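Local atomic coordinates of lovastatin nonaketide synthase, polyketide synthase component (Aspergillus terreus, PDB entry 7CPX), a protein that builds the dihydromonacolin L nonaketide precursor of lovastatin from malonyl-CoA, as a multidomain iterative polyketide synthase working with the separate protein LovC. Residues A[1653-1657]-A[1762-1766]; A[1670-1674]-A[1683-1687]; A[1729-1733]-A[2390-2396]; A[2274-2280]-A[2320-2326]. The protein carries 2 engineered substitutions. One frame throughout, in Å; residues are numbered along the deposited sequence.

Interaction 1 of 4, residues A[1653-1657]-A[1762-1766]; sequences QSQRL and DAVET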
# COMPACT_ATOMS: atom_id res chain seq x y z
N GLN A 1653 36.07 -32.53 80.28
CA GLN A 1653 34.86 -32.99 79.61
C GLN A 1653 35.19 -34.04 78.57
O GLN A 1653 34.46 -35.03 78.41
CB GLN A 1653 34.12 -31.81 78.97
CG GLN A 1653 33.21 -31.06 79.93
CD GLN A 1653 32.04 -31.89 80.40
OE1 GLN A 1653 31.64 -32.85 79.74
NE2 GLN A 1653 31.48 -31.54 81.55
N SER A 1654 36.30 -33.86 77.85
CA SER A 1654 36.74 -34.88 76.90
C SER A 1654 37.11 -36.17 77.63
O SER A 1654 36.83 -37.26 77.13
CB SER A 1654 37.92 -34.36 76.09
OG SER A 1654 37.59 -33.14 75.44
N GLN A 1655 37.74 -36.06 78.80
CA GLN A 1655 38.03 -37.25 79.59
C GLN A 1655 36.75 -37.97 79.99
O GLN A 1655 36.65 -39.20 79.89
CB GLN A 1655 38.83 -36.87 80.84
CG GLN A 1655 40.18 -36.23 80.56
CD GLN A 1655 40.79 -35.60 81.79
OE1 GLN A 1655 40.43 -35.94 82.92
NE2 GLN A 1655 41.72 -34.67 81.58
N ARG A 1656 35.75 -37.21 80.45
CA ARG A 1656 34.48 -37.81 80.84
C ARG A 1656 33.83 -38.51 79.65
O ARG A 1656 33.31 -39.62 79.78
CB ARG A 1656 33.55 -36.74 81.40
CG ARG A 1656 32.18 -37.25 81.83
CD ARG A 1656 31.18 -36.12 81.98
NE ARG A 1656 30.97 -35.42 80.72
CZ ARG A 1656 30.18 -35.85 79.74
NH1 ARG A 1656 29.53 -37.00 79.83
NH2 ARG A 1656 30.05 -35.12 78.64
N LEU A 1657 33.85 -37.87 78.48
CA LEU A 1657 33.22 -38.46 77.31
C LEU A 1657 33.99 -39.69 76.83
O LEU A 1657 33.37 -40.65 76.36
CB LEU A 1657 33.10 -37.43 76.20
CG LEU A 1657 32.29 -37.82 74.96
CD1 LEU A 1657 31.01 -38.55 75.34
CD2 LEU A 1657 31.97 -36.59 74.14
N ASP A 1762 26.33 -28.18 71.45
CA ASP A 1762 26.32 -26.85 72.05
C ASP A 1762 26.89 -26.86 73.46
O ASP A 1762 27.44 -25.85 73.90
CB ASP A 1762 24.89 -26.30 72.06
CG ASP A 1762 23.92 -27.21 72.80
OD1 ASP A 1762 24.34 -28.30 73.24
OD2 ASP A 1762 22.74 -26.83 72.93
N ALA A 1763 26.76 -27.97 74.18
CA ALA A 1763 27.33 -28.11 75.51
C ALA A 1763 27.68 -29.57 75.72
O ALA A 1763 26.78 -30.42 75.78
CB ALA A 1763 26.36 -27.61 76.58
N VAL A 1764 28.98 -29.87 75.84
CA VAL A 1764 29.42 -31.26 75.95
C VAL A 1764 28.86 -31.91 77.21
O VAL A 1764 28.56 -33.11 77.22
CB VAL A 1764 30.96 -31.33 75.91
CG1 VAL A 1764 31.42 -32.74 76.20
CG2 VAL A 1764 31.47 -30.87 74.56
N GLU A 1765 28.72 -31.14 78.29
CA GLU A 1765 28.23 -31.70 79.54
C GLU A 1765 26.83 -32.28 79.40
O GLU A 1765 26.42 -33.09 80.24
CB GLU A 1765 28.25 -30.64 80.64
CG GLU A 1765 27.46 -29.37 80.32
CD GLU A 1765 28.30 -28.32 79.62
OE1 GLU A 1765 29.38 -28.68 79.09
OE2 GLU A 1765 27.89 -27.15 79.59
N THR A 1766 26.08 -31.89 78.37
CA THR A 1766 24.73 -32.37 78.15
C THR A 1766 24.66 -33.49 77.12
O THR A 1766 23.55 -33.88 76.72
CB THR A 1766 23.83 -31.21 77.69
OG1 THR A 1766 24.17 -30.84 76.35
CG2 THR A 1766 24.00 -30.01 78.60
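The side chain of Val1764 meets the helix residues 1653-1657 through its CG1 methyl, and the polar groups around it come from the same turn of helix. The hydrogen bonds lie within each segment, with none between them. Arg1656 grips the amide oxygen of Gln1653 side-on: NE lies 2.8 Å from OE1, and NH2 reaches the same OE1 at 3.0 Å. The oxygen sits almost exactly in the guanidinium plane, 6° out of it, and the two bonds to this one atom hold the amide beside the guanidinium, three residues along the helix. NH1 of Arg1656 is salt-bridged to Asp1660. The glutamine folds back toward the arginine because its chain is bent at chi2 (-67°). In the loop, a type I beta turn runs from Ala1763 to Thr1766, and its first carbonyl accepts from both N and OG1 of Thr1766.

Van der Waals contacts join this pair to the loop. Val1764 CG1 rests 3.5 Å from Gln1653 OE1 and 3.7 Å from Arg1656 NH2. At the amide's other corner, NE2 of Gln1653 is 3.5 Å from CB of Glu1765. Deeper in, Leu1657 CD2 and Val1764 CG1 are apolar neighbours at 4.4 Å, and Leu1697 packs on both residues.

Two loop carbonyls also approach the arginine: Glu1765 O lies over one guanidinium face, while Val1764 O is near NH2 at too poor an angle to count as bonded.

Helix 1652-1664 starts, and the 1762-1766 loop emerges, beyond the C-terminal ends of parallel strands 1644-1647 and 1755-1761, an arrangement of Rossmann-like alpha/beta folds.

Interaction 2 of 4, residues A[1670-1674]-A[1683-1687]; sequences LQTYK and EELPM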
# COMPACT_ATOMS: atom_id res chain seq x y z
N LEU A 1670 39.80 -52.00 70.88
CA LEU A 1670 39.88 -50.60 71.28
C LEU A 1670 41.33 -50.13 71.30
O LEU A 1670 42.22 -50.83 71.79
CB LEU A 1670 39.26 -50.38 72.66
CG LEU A 1670 39.29 -48.95 73.19
CD1 LEU A 1670 38.53 -48.02 72.26
CD2 LEU A 1670 38.73 -48.87 74.59
N GLN A 1671 41.54 -48.94 70.76
CA GLN A 1671 42.78 -48.20 70.92
C GLN A 1671 42.44 -46.79 71.39
O GLN A 1671 41.37 -46.27 71.08
CB GLN A 1671 43.59 -48.13 69.62
CG GLN A 1671 44.05 -49.47 69.10
CD GLN A 1671 44.91 -49.35 67.85
OE1 GLN A 1671 44.95 -48.29 67.22
NE2 GLN A 1671 45.61 -50.42 67.50
N THR A 1672 43.35 -46.18 72.15
CA THR A 1672 43.11 -44.85 72.70
C THR A 1672 44.38 -44.02 72.59
O THR A 1672 45.48 -44.51 72.84
CB THR A 1672 42.65 -44.92 74.16
OG1 THR A 1672 43.62 -45.62 74.94
CG2 THR A 1672 41.31 -45.63 74.26
N TYR A 1673 44.20 -42.75 72.22
CA TYR A 1673 45.31 -41.81 72.12
C TYR A 1673 44.85 -40.45 72.63
O TYR A 1673 43.77 -39.99 72.28
CB TYR A 1673 45.80 -41.70 70.67
CG TYR A 1673 46.22 -43.02 70.08
CD1 TYR A 1673 47.52 -43.49 70.23
CD2 TYR A 1673 45.32 -43.81 69.38
CE1 TYR A 1673 47.91 -44.70 69.70
CE2 TYR A 1673 45.70 -45.03 68.85
CZ TYR A 1673 47.00 -45.47 69.01
OH TYR A 1673 47.38 -46.67 68.47
N LYS A 1674 45.69 -39.82 73.46
CA LYS A 1674 45.31 -38.55 74.06
C LYS A 1674 45.16 -37.46 73.01
O LYS A 1674 44.24 -36.64 73.08
CB LYS A 1674 46.35 -38.14 75.11
CG LYS A 1674 46.59 -39.18 76.19
CD LYS A 1674 45.31 -39.48 76.97
CE LYS A 1674 45.57 -40.47 78.09
NZ LYS A 1674 44.32 -40.80 78.83
N GLU A 1683 52.60 -46.55 66.99
CA GLU A 1683 53.43 -47.52 66.29
C GLU A 1683 52.61 -48.38 65.33
O GLU A 1683 53.07 -48.70 64.23
CB GLU A 1683 54.15 -48.41 67.30
CG GLU A 1683 55.17 -47.68 68.17
CD GLU A 1683 54.52 -46.82 69.24
OE1 GLU A 1683 53.28 -46.78 69.30
OE2 GLU A 1683 55.26 -46.19 70.03
N GLU A 1684 51.39 -48.75 65.73
CA GLU A 1684 50.54 -49.61 64.92
C GLU A 1684 49.10 -49.12 65.00
O GLU A 1684 48.62 -48.80 66.09
CB GLU A 1684 50.63 -51.07 65.38
CG GLU A 1684 49.74 -52.03 64.61
CD GLU A 1684 49.89 -53.46 65.07
OE1 GLU A 1684 50.73 -53.71 65.97
OE2 GLU A 1684 49.18 -54.34 64.54
N LEU A 1685 48.43 -49.07 63.86
CA LEU A 1685 47.02 -48.72 63.78
C LEU A 1685 46.34 -49.63 62.77
O LEU A 1685 46.96 -50.04 61.78
CB LEU A 1685 46.83 -47.26 63.35
CG LEU A 1685 47.40 -46.19 64.28
CD1 LEU A 1685 47.27 -44.82 63.64
CD2 LEU A 1685 46.71 -46.22 65.63
N PRO A 1686 45.07 -49.96 62.99
CA PRO A 1686 44.33 -50.74 61.99
C PRO A 1686 43.84 -49.85 60.86
O PRO A 1686 43.33 -48.74 61.08
CB PRO A 1686 43.16 -51.33 62.79
CG PRO A 1686 42.95 -50.39 63.92
CD PRO A 1686 44.28 -49.74 64.22
N MET A 1687 44.00 -50.34 59.63
CA MET A 1687 43.66 -49.55 58.45
C MET A 1687 42.17 -49.56 58.14
O MET A 1687 41.72 -48.74 57.34
CB MET A 1687 44.44 -50.05 57.24
CG MET A 1687 45.87 -49.54 57.20
SD MET A 1687 46.75 -49.96 55.69
CE MET A 1687 48.25 -49.00 55.89
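With chi1 of Gln1671 at -62° and of Tyr1673 at -57°, both side chains leave the strand with CG opposite the carbonyl carbon, and the extended glutamine brings its amide up to Leu1685 and Pro1686. Being two residues apart, the pair projects from one face of the strand, and their ends join: Tyr1673 OH donates to Gln1671 OE1 over 3.2 Å. The bond arrives from above the amide, 75° out of the carbonyl plane, while OE1 lies at the edge of the phenol ring and in its plane.

Strand 1670-1673 is the outermost of a mixed sheet, paired in parallel with 1644-1647. Helix 1676-1680 and the 1683-1687 loop lead from it across that neighbour to parallel strand 1689-1693, a beta-alpha-beta crossover of Rossmann-like type.

Leu1685 slants across the joined pair with its CD2 methyl, 3.5 Å from Tyr1673 CZ and also beside OE1 of Gln1671. Leu1679 of helix 1676-1680, and Leu1715 and Tyr1719 of helix 1705-1719, pack on the leucine as well. Pro1686 comes from the opposite direction and sets its CD beside both ends of the amide, 3.4 Å from OE1 and 3.6 Å from NE2 of Gln1671, and the proline ring also touches Pro1643.

Interaction 3 of 4, residues A[1729-1733]-A[2390-2396]; sequences NAWVQ and FATVLDM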
# COMPACT_ATOMS: atom_id res chain seq x y z
N ASN A 1729 30.28 -27.06 70.11
CA ASN A 1729 29.67 -25.85 69.56
C ASN A 1729 30.61 -25.20 68.55
O ASN A 1729 30.96 -24.02 68.65
CB ASN A 1729 29.28 -24.88 70.67
CG ASN A 1729 28.09 -24.03 70.30
OD1 ASN A 1729 27.70 -23.96 69.14
ND2 ASN A 1729 27.51 -23.37 71.29
N ALA A 1730 31.03 -25.99 67.56
CA ALA A 1730 32.01 -25.51 66.59
C ALA A 1730 31.51 -24.28 65.85
O ALA A 1730 32.23 -23.29 65.71
CB ALA A 1730 32.33 -26.63 65.60
N TRP A 1731 30.27 -24.33 65.37
CA TRP A 1731 29.78 -23.28 64.49
C TRP A 1731 29.50 -21.98 65.24
O TRP A 1731 29.54 -20.90 64.63
CB TRP A 1731 28.52 -23.75 63.77
CG TRP A 1731 28.77 -24.92 62.86
CD1 TRP A 1731 28.42 -26.21 63.08
CD2 TRP A 1731 29.44 -24.89 61.59
NE1 TRP A 1731 28.82 -27.00 62.02
CE2 TRP A 1731 29.45 -26.21 61.10
CE3 TRP A 1731 30.03 -23.88 60.83
CZ2 TRP A 1731 30.02 -26.54 59.88
CZ3 TRP A 1731 30.59 -24.21 59.62
CH2 TRP A 1731 30.59 -25.53 59.15
N VAL A 1732 29.25 -22.05 66.55
CA VAL A 1732 28.84 -20.87 67.30
C VAL A 1732 29.89 -20.40 68.30
O VAL A 1732 29.82 -19.25 68.76
CB VAL A 1732 27.50 -21.12 68.02
CG1 VAL A 1732 26.89 -19.80 68.47
CG2 VAL A 1732 26.56 -21.90 67.13
N GLN A 1733 30.84 -21.26 68.68
CA GLN A 1733 31.83 -20.89 69.70
C GLN A 1733 33.26 -21.24 69.35
O GLN A 1733 34.17 -20.61 69.89
CB GLN A 1733 31.48 -21.56 71.04
CG GLN A 1733 30.09 -21.23 71.55
CD GLN A 1733 29.92 -19.76 71.87
OE1 GLN A 1733 30.89 -19.00 71.88
NE2 GLN A 1733 28.68 -19.35 72.12
N PHE A 2390 20.51 -16.92 68.95
CA PHE A 2390 21.40 -17.58 68.00
C PHE A 2390 22.43 -18.43 68.74
O PHE A 2390 23.59 -18.52 68.35
CB PHE A 2390 22.09 -16.55 67.10
CG PHE A 2390 21.14 -15.62 66.40
CD1 PHE A 2390 20.55 -15.99 65.20
CD2 PHE A 2390 20.85 -14.38 66.94
CE1 PHE A 2390 19.68 -15.13 64.56
CE2 PHE A 2390 19.97 -13.53 66.30
CZ PHE A 2390 19.39 -13.90 65.11
N ALA A 2391 21.98 -19.06 69.83
CA ALA A 2391 22.90 -19.80 70.69
C ALA A 2391 23.48 -21.02 69.99
O ALA A 2391 24.66 -21.34 70.18
CB ALA A 2391 22.19 -20.22 71.97
N THR A 2392 22.68 -21.71 69.19
CA THR A 2392 23.09 -22.96 68.55
C THR A 2392 23.10 -22.78 67.04
O THR A 2392 22.72 -21.74 66.50
CB THR A 2392 22.17 -24.11 68.96
OG1 THR A 2392 22.62 -25.32 68.34
CG2 THR A 2392 20.73 -23.82 68.53
N VAL A 2393 23.56 -23.84 66.35
CA VAL A 2393 23.62 -23.80 64.90
C VAL A 2393 22.23 -23.85 64.28
O VAL A 2393 22.04 -23.39 63.15
CB VAL A 2393 24.48 -24.97 64.36
CG1 VAL A 2393 24.98 -24.66 62.96
CG2 VAL A 2393 25.64 -25.26 65.30
N LEU A 2394 21.25 -24.39 65.00
CA LEU A 2394 19.90 -24.50 64.47
C LEU A 2394 19.27 -23.13 64.24
O LEU A 2394 18.35 -23.02 63.43
CB LEU A 2394 19.02 -25.30 65.43
CG LEU A 2394 19.59 -26.61 65.98
CD1 LEU A 2394 18.61 -27.23 66.97
CD2 LEU A 2394 19.91 -27.59 64.87
N ASP A 2395 19.75 -22.10 64.93
CA ASP A 2395 19.13 -20.79 64.89
C ASP A 2395 19.77 -19.83 63.89
O ASP A 2395 19.34 -18.68 63.79
CB ASP A 2395 19.17 -20.15 66.28
CG ASP A 2395 18.57 -21.05 67.35
OD1 ASP A 2395 18.15 -22.18 67.01
OD2 ASP A 2395 18.53 -20.63 68.52
N MET A 2396 20.79 -20.27 63.16
CA MET A 2396 21.56 -19.40 62.28
C MET A 2396 21.60 -19.95 60.86
O MET A 2396 22.60 -19.81 60.15
CB MET A 2396 22.97 -19.19 62.82
CG MET A 2396 23.01 -18.24 64.00
SD MET A 2396 24.66 -18.00 64.67
CE MET A 2396 24.95 -19.59 65.42
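Val1732 is the plug of this contact, its two methyls pressed into the bend formed by residues 2390-2396. CG1 faces the backbone carbonyls, 3.2 Å from Ala2391 O and 3.5 Å from Phe2390 O. CG2 of Val1732 turns inward, 3.6 Å from Thr2392 C and 3.9 Å from Val2393 CG2. The chain of Met2396 bends at chi3 (-71°), which swings its CE methyl across the valine from the far side of the bend. Beside this plug, Trp1731 and Val2393 pack at a slant: CB of the tryptophan sits 3.6 Å from CG2 and 3.7 Å from CG1 of Val2393, both branches lying against CB and the near end of the indole from one side. The ring itself runs on to Gln2315 and Gln2319 of helix 2305-2323.

The other side is looser and more polar. Asn1729 ND2 comes no nearer than 3.7 Å to Ala2391 O, and Ala2391 is exposed with its methyl turned away. Apolar and carbonyl-methyl contacts therefore hold the two loops together without a hydrogen bond between them. The 1729-1733 loop keeps its own shape through Gln1733 N bonding to Asn1729 O at 2.8 Å, and Asp1760 accepts from Ala1730 N.

Val2393 also touches Ser1799 and Trp1278, so the 2390-2396 loop of the ketoreductase domain lies against the mixed sheet that includes strands 1275-1280 and 1797-1801. Such an interface is consistent with the pairing of a structural and a catalytic ketoreductase half, as in related polyketide and fatty acid synthases.

Interaction 4 of 4, residues A[2274-2280]-A[2320-2326]; sequences HEKFSDP and QRVASGL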
# COMPACT_ATOMS: atom_id res chain seq x y z
N HIS A 2274 37.68 -9.54 62.66
CA HIS A 2274 36.75 -9.68 63.77
C HIS A 2274 37.31 -9.03 65.03
O HIS A 2274 36.61 -8.26 65.71
CB HIS A 2274 36.45 -11.16 64.01
CG HIS A 2274 35.57 -11.42 65.19
ND1 HIS A 2274 34.30 -10.90 65.30
CD2 HIS A 2274 35.77 -12.16 66.31
CE1 HIS A 2274 33.76 -11.30 66.44
NE2 HIS A 2274 34.63 -12.07 67.07
N GLU A 2275 38.58 -9.30 65.34
CA GLU A 2275 39.20 -8.66 66.50
C GLU A 2275 39.16 -7.14 66.36
O GLU A 2275 38.98 -6.42 67.35
CB GLU A 2275 40.63 -9.15 66.66
CG GLU A 2275 40.74 -10.61 67.06
CD GLU A 2275 42.18 -11.11 67.07
OE1 GLU A 2275 43.09 -10.31 66.78
OE2 GLU A 2275 42.39 -12.30 67.38
N LYS A 2276 39.34 -6.64 65.14
CA LYS A 2276 39.27 -5.20 64.91
C LYS A 2276 37.85 -4.66 65.00
O LYS A 2276 37.67 -3.47 65.25
CB LYS A 2276 39.87 -4.86 63.54
CG LYS A 2276 41.38 -5.02 63.45
CD LYS A 2276 42.14 -4.14 64.43
CE LYS A 2276 41.81 -2.66 64.26
NZ LYS A 2276 42.58 -1.80 65.19
N PHE A 2277 36.85 -5.51 64.79
CA PHE A 2277 35.45 -5.09 64.79
C PHE A 2277 34.60 -6.02 65.64
O PHE A 2277 33.45 -6.31 65.31
CB PHE A 2277 34.90 -5.02 63.37
CG PHE A 2277 35.60 -4.02 62.50
CD1 PHE A 2277 35.20 -2.69 62.49
CD2 PHE A 2277 36.65 -4.40 61.68
CE1 PHE A 2277 35.84 -1.77 61.69
CE2 PHE A 2277 37.29 -3.47 60.88
CZ PHE A 2277 36.88 -2.16 60.88
N SER A 2278 35.15 -6.50 66.76
CA SER A 2278 34.42 -7.38 67.67
C SER A 2278 33.70 -6.61 68.77
O SER A 2278 33.14 -7.24 69.68
CB SER A 2278 35.38 -8.39 68.30
OG SER A 2278 36.54 -7.76 68.81
N ASP A 2279 33.69 -5.28 68.71
CA ASP A 2279 33.07 -4.49 69.76
C ASP A 2279 31.65 -4.12 69.33
O ASP A 2279 31.49 -3.30 68.42
CB ASP A 2279 33.88 -3.22 70.03
CG ASP A 2279 33.32 -2.39 71.16
OD1 ASP A 2279 32.35 -2.84 71.81
OD2 ASP A 2279 33.84 -1.28 71.40
N PRO A 2280 30.61 -4.68 69.95
CA PRO A 2280 29.24 -4.25 69.61
C PRO A 2280 28.88 -2.89 70.18
O PRO A 2280 27.93 -2.26 69.69
CB PRO A 2280 28.36 -5.35 70.21
CG PRO A 2280 29.16 -5.87 71.35
CD PRO A 2280 30.60 -5.77 70.95
N GLN A 2320 29.31 -17.17 65.19
CA GLN A 2320 29.66 -16.75 66.55
C GLN A 2320 29.72 -15.24 66.68
O GLN A 2320 29.58 -14.72 67.80
CB GLN A 2320 31.00 -17.37 66.95
CG GLN A 2320 32.19 -16.85 66.19
CD GLN A 2320 33.12 -16.02 67.05
OE1 GLN A 2320 33.14 -14.79 66.96
NE2 GLN A 2320 33.89 -16.68 67.90
N ARG A 2321 29.93 -14.52 65.58
CA ARG A 2321 29.90 -13.07 65.59
C ARG A 2321 28.47 -12.56 65.72
O ARG A 2321 28.22 -11.58 66.42
CB ARG A 2321 30.57 -12.54 64.33
CG ARG A 2321 30.56 -11.04 64.18
CD ARG A 2321 31.41 -10.60 63.00
NE ARG A 2321 31.17 -9.20 62.68
CZ ARG A 2321 31.79 -8.18 63.27
NH1 ARG A 2321 32.70 -8.37 64.20
NH2 ARG A 2321 31.47 -6.94 62.92
N VAL A 2322 27.53 -13.21 65.04
CA VAL A 2322 26.12 -12.90 65.25
C VAL A 2322 25.71 -13.26 66.67
O VAL A 2322 24.99 -12.50 67.33
CB VAL A 2322 25.25 -13.63 64.21
CG1 VAL A 2322 23.79 -13.59 64.63
CG2 VAL A 2322 25.42 -12.98 62.85
N ALA A 2323 26.15 -14.42 67.16
CA ALA A 2323 25.87 -14.80 68.54
C ALA A 2323 26.48 -13.81 69.52
O ALA A 2323 26.03 -13.73 70.67
CB ALA A 2323 26.41 -16.20 68.81
N SER A 2324 27.49 -13.05 69.10
CA SER A 2324 28.12 -12.04 69.93
C SER A 2324 27.44 -10.68 69.82
O SER A 2324 27.91 -9.71 70.43
CB SER A 2324 29.60 -11.90 69.57
OG SER A 2324 30.28 -13.13 69.74
N GLY A 2325 26.35 -10.57 69.06
CA GLY A 2325 25.67 -9.31 68.89
C GLY A 2325 26.21 -8.44 67.78
O GLY A 2325 25.98 -7.23 67.79
N LEU A 2326 26.93 -9.03 66.82
CA LEU A 2326 27.56 -8.29 65.74
C LEU A 2326 27.05 -8.79 64.40
O LEU A 2326 26.90 -10.00 64.19
CB LEU A 2326 29.08 -8.44 65.80
CG LEU A 2326 29.75 -7.93 67.08
CD1 LEU A 2326 31.06 -8.67 67.31
CD2 LEU A 2326 29.99 -6.44 67.00
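A Schellman motif ends helix 2305-2323 of the ketoreductase domain, and the residues around it, Arg2321 and Leu2326, dock on the C-terminal end of helix 2256-2276. Gly2325 has positive phi, with its N bonded to Val2322 O and Leu2326 N bonded to Arg2321 O, both at 2.9 Å. Arg2321, extended from CG to NE, slides alongside His2274 in the opposite direction, the imidazole and guanidinium planes 86° apart. NH1 donates to ND1 of His2274 at 3.2 Å and 155°, nearly in the guanidinium plane. The carbonyl O of Phe2277, the first residue to leave the helix, lies near the same plane but between NH1 and NH2, away from the imidazole. It takes a bond from NH1, modelled too short for its length to be trusted, and a weak one from NH2. NE is held by Ala2327 O, while CB of Leu2326 lies 3.7 Å above the centre of the guanidinium.

Leu2326 packs between the two segments. Its CD1 is 3.5 Å from Ser2278 O, and its CD2 meets Pro2280 at CA, also at 3.5 Å.

Because ND1 acts as acceptor, the proton of a neutral His2274 would sit on NE2. The adjoining arginine would probably disfavour a second proton on the ring, while its own charge is turned toward the carbonyl end of a helix.

How the interactions relate
Interaction 1 opens first, at helix 1652-1664, and closes a loop of about a hundred residues at 1762-1766. Nested within it, interaction 2 closes the short connection from edge strand 1670-1673 to residues 1683-1687, its centre 22 Å from that of interaction 1. Interaction 3 starts inside the first loop, at 1729-1733, but ends far downstream at 2390-2396, so the two cross; they touch where Asp1762 meets Asn1729. Interaction 4, joining two helix ends of the ketoreductase, is nested in the long loop of interaction 3 and adjoins it through Val1732, Phe2390, Val2322 and Ala2323. Together they run from the sheet that ends in strand 1670-1673 into the annotated ketoreductase domain.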